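Local coordinates for envelope glycoprotein (Thogoto virus, PDB 5XEA) that probably attaches the virus to its host-cell receptor and later drives fusion of the virion with the host membrane, at residues B[31-36]-B[153-158]; B[38-43]-B[147-152]. All coordinates share one frame; numbering follows the deposited sequence.

Contact 1 (B[31-36]-B[153-158]); sequences TRYTTS and LQWVKN. With NAG (2-acetamido-2-deoxy-beta-D-glucopyranose), chain F.
Two different antiparallel sheets of this gp64-family fusogen meet where Tyr33, on strand 24-35, touches Trp155, near the end of strand 133-156. The strand axes stay 8.9 Å apart and no hydrogen bond joins the two segments, so the gap is bridged mainly by side chains, one of which rests on a backbone carbonyl. Tyr33 offers CD2 and CE2 to the outer corner of the indole, with Tyr33 CE2 lying 3.5 Å from Trp155 CH2 and 3.7 Å from Trp155 CZ2. The ring planes stand at 89°, yet the approach is oblique and the centroids are 5.4 Å apart. Trp155 NE1 is held by the backbone oxygen of Tyr245, which would fix the turn of the indole. Further along, Leu153 splits its two methyl groups: CD1 rests 3.4 Å from the carbonyl oxygen of Tyr33, while CD2 meets Thr35 CG2 tip to tip at 3.9 Å. The first torsion of Thr35 (chi1 51°) leaves that methyl anti to the carbonyl carbon and sends OG1 to the backbone oxygen of Ala37. Next to the corner touched by Tyr33, the acetamido methyl C8 of an N-linked glycan sugar packs 3.4 Å from Trp155 CZ3 and 3.3 Å from Asn158 O. With no hydrogen bond between the segments, the junction rests mainly on apolar and aromatic contact, and the sugar methyl adds to the apolar cover of the same six-membered ring.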
# COMPACT_ATOMS: atom_id res chain seq x y z
N THR B 31 9.11 -19.80 21.85
CA THR B 31 8.54 -18.95 22.89
C THR B 31 8.03 -17.68 22.22
O THR B 31 8.79 -16.98 21.55
CB THR B 31 9.59 -18.62 23.95
OG1 THR B 31 10.16 -19.83 24.47
CG2 THR B 31 8.94 -17.85 25.09
N ARG B 32 6.74 -17.41 22.38
CA ARG B 32 6.11 -16.25 21.80
C ARG B 32 5.77 -15.25 22.89
O ARG B 32 5.22 -15.63 23.93
CB ARG B 32 4.85 -16.65 21.04
CG ARG B 32 4.24 -15.49 20.29
CD ARG B 32 3.02 -15.92 19.56
NE ARG B 32 1.91 -16.09 20.48
CZ ARG B 32 0.80 -16.74 20.16
NH1 ARG B 32 0.68 -17.29 18.96
NH2 ARG B 32 -0.18 -16.85 21.05
N TYR B 33 6.08 -13.99 22.64
CA TYR B 33 5.73 -12.89 23.53
C TYR B 33 4.78 -11.95 22.81
O TYR B 33 5.12 -11.42 21.75
CB TYR B 33 6.98 -12.12 23.97
CG TYR B 33 8.03 -12.95 24.65
CD1 TYR B 33 8.06 -13.07 26.04
CD2 TYR B 33 9.01 -13.61 23.92
CE1 TYR B 33 9.03 -13.83 26.68
CE2 TYR B 33 9.98 -14.37 24.55
CZ TYR B 33 9.99 -14.48 25.93
OH TYR B 33 10.96 -15.23 26.55
N THR B 34 3.58 -11.77 23.36
CA THR B 34 2.58 -10.86 22.83
C THR B 34 2.08 -9.96 23.96
O THR B 34 2.48 -10.09 25.11
CB THR B 34 1.41 -11.61 22.19
OG1 THR B 34 0.78 -12.44 23.17
CG2 THR B 34 1.88 -12.45 21.01
N THR B 35 1.17 -9.04 23.61
CA THR B 35 0.67 -8.05 24.54
C THR B 35 -0.85 -8.17 24.69
O THR B 35 -1.55 -8.65 23.80
CB THR B 35 1.02 -6.60 24.09
OG1 THR B 35 0.62 -6.40 22.73
CG2 THR B 35 2.51 -6.34 24.22
N SER B 36 -1.32 -7.72 25.86
CA SER B 36 -2.75 -7.71 26.15
C SER B 36 -3.52 -6.83 25.16
O SER B 36 -4.60 -7.21 24.69
CB SER B 36 -2.99 -7.23 27.58
OG SER B 36 -1.79 -7.25 28.34
N LEU B 153 6.84 -4.81 19.12
CA LEU B 153 7.73 -5.39 20.11
C LEU B 153 9.08 -5.64 19.45
O LEU B 153 9.19 -5.73 18.23
CB LEU B 153 7.17 -6.70 20.68
CG LEU B 153 5.94 -6.66 21.59
CD1 LEU B 153 5.65 -8.08 22.11
CD2 LEU B 153 6.10 -5.65 22.73
N GLN B 154 10.12 -5.77 20.27
CA GLN B 154 11.46 -5.86 19.73
C GLN B 154 12.39 -6.48 20.76
O GLN B 154 12.29 -6.18 21.95
CB GLN B 154 11.98 -4.47 19.31
CG GLN B 154 13.37 -4.47 18.71
CD GLN B 154 13.74 -3.13 18.09
OE1 GLN B 154 12.96 -2.53 17.34
NE2 GLN B 154 14.95 -2.65 18.39
N TRP B 155 13.29 -7.34 20.29
CA TRP B 155 14.32 -7.92 21.13
C TRP B 155 15.43 -6.91 21.33
O TRP B 155 16.02 -6.44 20.35
CB TRP B 155 14.90 -9.18 20.50
CG TRP B 155 14.05 -10.40 20.56
CD1 TRP B 155 13.35 -10.94 19.54
CD2 TRP B 155 13.87 -11.27 21.68
NE1 TRP B 155 12.71 -12.07 19.95
CE2 TRP B 155 13.01 -12.30 21.26
CE3 TRP B 155 14.33 -11.28 23.00
CZ2 TRP B 155 12.61 -13.35 22.12
CZ3 TRP B 155 13.93 -12.30 23.85
CH2 TRP B 155 13.08 -13.32 23.40
N VAL B 156 15.73 -6.58 22.59
CA VAL B 156 16.87 -5.74 22.94
C VAL B 156 17.70 -6.48 23.98
O VAL B 156 17.26 -6.65 25.12
CB VAL B 156 16.45 -4.36 23.47
CG1 VAL B 156 17.68 -3.53 23.79
CG2 VAL B 156 15.57 -3.65 22.46
N LYS B 157 18.90 -6.91 23.59
CA LYS B 157 19.85 -7.61 24.46
C LYS B 157 19.15 -8.70 25.28
O LYS B 157 19.16 -8.71 26.51
CB LYS B 157 20.60 -6.62 25.36
CG LYS B 157 21.88 -6.09 24.72
CD LYS B 157 22.57 -5.03 25.57
CE LYS B 157 22.26 -3.62 25.07
NZ LYS B 157 23.46 -2.74 25.04
N ASN B 158 18.49 -9.61 24.54
CA ASN B 158 17.89 -10.83 25.06
C ASN B 158 16.64 -10.60 25.89
O ASN B 158 16.22 -11.50 26.63
CB ASN B 158 18.91 -11.66 25.85
CG ASN B 158 20.20 -11.85 25.10
OD1 ASN B 158 20.20 -12.30 23.95
ND2 ASN B 158 21.32 -11.49 25.72
C1 NAG F . 15.76 -18.73 23.44
C2 NAG F . 16.35 -18.06 24.68
C3 NAG F . 17.65 -18.74 25.09
C4 NAG F . 17.44 -20.25 25.25
C5 NAG F . 16.81 -20.82 23.99
C6 NAG F . 16.44 -22.28 24.13
C7 NAG F . 16.17 -15.70 25.31
C8 NAG F . 16.51 -14.29 24.94
N2 NAG F . 16.58 -16.64 24.46
O3 NAG F . 18.10 -18.14 26.30
O4 NAG F . 18.68 -20.92 25.46
O5 NAG F . 15.59 -20.12 23.68
O6 NAG F . 15.28 -22.44 24.95
O7 NAG F . 15.55 -15.97 26.33

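Contact 2 (B[38-43]-B[147-152]); sequences QNELLT and SPVFFN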
# COMPACT_ATOMS: atom_id res chain seq x y z
N GLN B 38 -3.27 -3.74 21.75
CA GLN B 38 -2.53 -3.40 20.54
C GLN B 38 -2.26 -1.90 20.40
O GLN B 38 -1.91 -1.44 19.30
CB GLN B 38 -3.27 -3.92 19.31
CG GLN B 38 -3.64 -5.40 19.40
CD GLN B 38 -3.11 -6.21 18.22
OE1 GLN B 38 -2.13 -6.94 18.35
NE2 GLN B 38 -3.76 -6.07 17.07
N ASN B 39 -2.38 -1.12 21.49
CA ASN B 39 -2.11 0.31 21.45
C ASN B 39 -1.42 0.75 22.74
O ASN B 39 -1.75 0.28 23.83
CB ASN B 39 -3.40 1.12 21.26
CG ASN B 39 -3.99 0.97 19.87
OD1 ASN B 39 -3.26 1.01 18.87
ND2 ASN B 39 -5.31 0.81 19.80
N GLU B 40 -0.44 1.65 22.59
CA GLU B 40 0.03 2.50 23.68
C GLU B 40 -0.88 3.72 23.80
O GLU B 40 -1.67 4.02 22.91
CB GLU B 40 1.45 2.99 23.44
CG GLU B 40 2.43 1.93 23.07
CD GLU B 40 3.83 2.47 22.98
OE1 GLU B 40 4.13 3.19 22.01
OE2 GLU B 40 4.63 2.21 23.91
N LEU B 41 -0.76 4.42 24.92
CA LEU B 41 -1.49 5.66 25.13
C LEU B 41 -0.51 6.81 25.02
O LEU B 41 0.42 6.93 25.82
CB LEU B 41 -2.19 5.70 26.49
CG LEU B 41 -3.15 6.89 26.56
CD1 LEU B 41 -4.39 6.61 25.72
CD2 LEU B 41 -3.51 7.23 28.00
N LEU B 42 -0.70 7.64 24.00
CA LEU B 42 0.12 8.83 23.82
C LEU B 42 -0.64 10.02 24.37
O LEU B 42 -1.72 10.35 23.88
CB LEU B 42 0.48 9.05 22.35
CG LEU B 42 1.01 10.45 22.03
CD1 LEU B 42 2.39 10.67 22.64
CD2 LEU B 42 1.03 10.67 20.53
N THR B 43 -0.10 10.62 25.41
CA THR B 43 -0.59 11.91 25.89
C THR B 43 0.41 12.97 25.45
O THR B 43 1.60 12.88 25.77
CB THR B 43 -0.76 11.92 27.41
OG1 THR B 43 -1.71 10.91 27.77
CG2 THR B 43 -1.29 13.28 27.87
N SER B 147 -4.31 9.81 22.88
CA SER B 147 -4.69 9.03 21.71
C SER B 147 -3.98 7.69 21.73
O SER B 147 -2.83 7.59 22.19
CB SER B 147 -4.36 9.76 20.40
OG SER B 147 -4.92 11.08 20.39
N PRO B 148 -4.63 6.64 21.23
CA PRO B 148 -3.95 5.36 21.08
C PRO B 148 -3.06 5.37 19.84
O PRO B 148 -3.48 5.80 18.76
CB PRO B 148 -5.11 4.37 20.93
CG PRO B 148 -6.18 5.16 20.28
CD PRO B 148 -6.05 6.57 20.82
N VAL B 149 -1.84 4.86 19.99
CA VAL B 149 -0.93 4.68 18.87
C VAL B 149 -0.44 3.23 18.85
O VAL B 149 -0.18 2.65 19.91
CB VAL B 149 0.26 5.66 18.94
CG1 VAL B 149 -0.22 7.15 18.81
CG2 VAL B 149 1.05 5.43 20.21
N PHE B 150 -0.32 2.66 17.66
CA PHE B 150 0.17 1.29 17.58
C PHE B 150 1.67 1.26 17.87
O PHE B 150 2.35 2.29 17.88
CB PHE B 150 -0.13 0.64 16.22
CG PHE B 150 0.53 1.34 15.03
CD1 PHE B 150 1.83 1.04 14.66
CD2 PHE B 150 -0.17 2.27 14.29
CE1 PHE B 150 2.42 1.67 13.57
CE2 PHE B 150 0.40 2.90 13.20
CZ PHE B 150 1.69 2.60 12.84
N PHE B 151 2.19 0.05 18.10
CA PHE B 151 3.60 -0.10 18.46
C PHE B 151 4.09 -1.44 17.94
O PHE B 151 3.31 -2.23 17.39
CB PHE B 151 3.78 0.01 19.99
CG PHE B 151 3.06 -1.07 20.77
CD1 PHE B 151 3.69 -2.26 21.07
CD2 PHE B 151 1.74 -0.89 21.16
CE1 PHE B 151 3.01 -3.26 21.78
CE2 PHE B 151 1.06 -1.87 21.85
CZ PHE B 151 1.70 -3.07 22.16
N ASN B 152 5.39 -1.66 18.06
CA ASN B 152 6.01 -2.95 17.81
C ASN B 152 6.59 -3.50 19.11
O ASN B 152 6.79 -2.76 20.07
CB ASN B 152 7.14 -2.85 16.77
CG ASN B 152 6.63 -2.66 15.35
OD1 ASN B 152 5.51 -3.06 15.01
ND2 ASN B 152 7.46 -2.05 14.52
O HOH W 1 4.43 3.56 19.35
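Glu40 swings CG anti to its own carbonyl carbon (chi1 -49°) and runs on extended, while Phe151 holds its ring between backbone N and carbonyl carbon (chi1 62°); together these torsions lay the glutamate methylene against the phenyl. Glu40 CG comes 3.5 Å from Phe151 CD2, the carboxylate and ring planes being 49° apart. The backbone N of Asn39 approaches the edge of the same ring, 3.5 Å from Phe151 CE2. Beyond the methylene, a water donates to Glu40 OE1 and to the carbonyl oxygen of Phe150, tying the buried acid to the opposite backbone; Thr164 OG1 also bonds to OE1. The strands themselves form an antiparallel ladder. Glu40 and Val149 exchange two backbone bonds, Glu40 N to Val149 O at 2.9 Å and Val149 N to Glu40 O at 3.0 Å, and Leu42 and Ser147 form the other hydrogen-bonded pair. Between them, Leu41 and Pro148 make a non-hydrogen-bonded pair, in which Pro148 CA points its hydrogen at Glu40 O, 3.2 Å away. Val149 CG1 lies 4.1 Å from Leu42 CB, and Asn39 runs beside the proline ring. Strand 187-192 pairs with strand 40-56 on its other side, and Val191 touches Glu40 and Leu42. Trp423 of helix 421-437 packs on Leu42 and Val149, whereas Pro148 and Asn39 meet Leu268 and Pro269 of a second subunit.

Strand 133-156 carries one half of both contacts, and strands 24-35 and 40-56, which supply the other halves, follow each other in the chain. The centres of the two contacts lie about 17 Å apart. Contact 2 is a hydrogen-bonded neighbour pairing within one sheet; contact 1 brings a strand of a different sheet against that same sheet through side chains. The two meet directly where Thr35 OG1 packs 3.5 Å from Phe151 CZ, so the phenyl that rests on Glu40 also borders the short connection between strands 24-35 and 40-56. A glycan sugar touches segment 153-158 through Trp155 and Asn158, whereas 38-43 with 147-152 is a buried pairing that borders a neighbouring subunit.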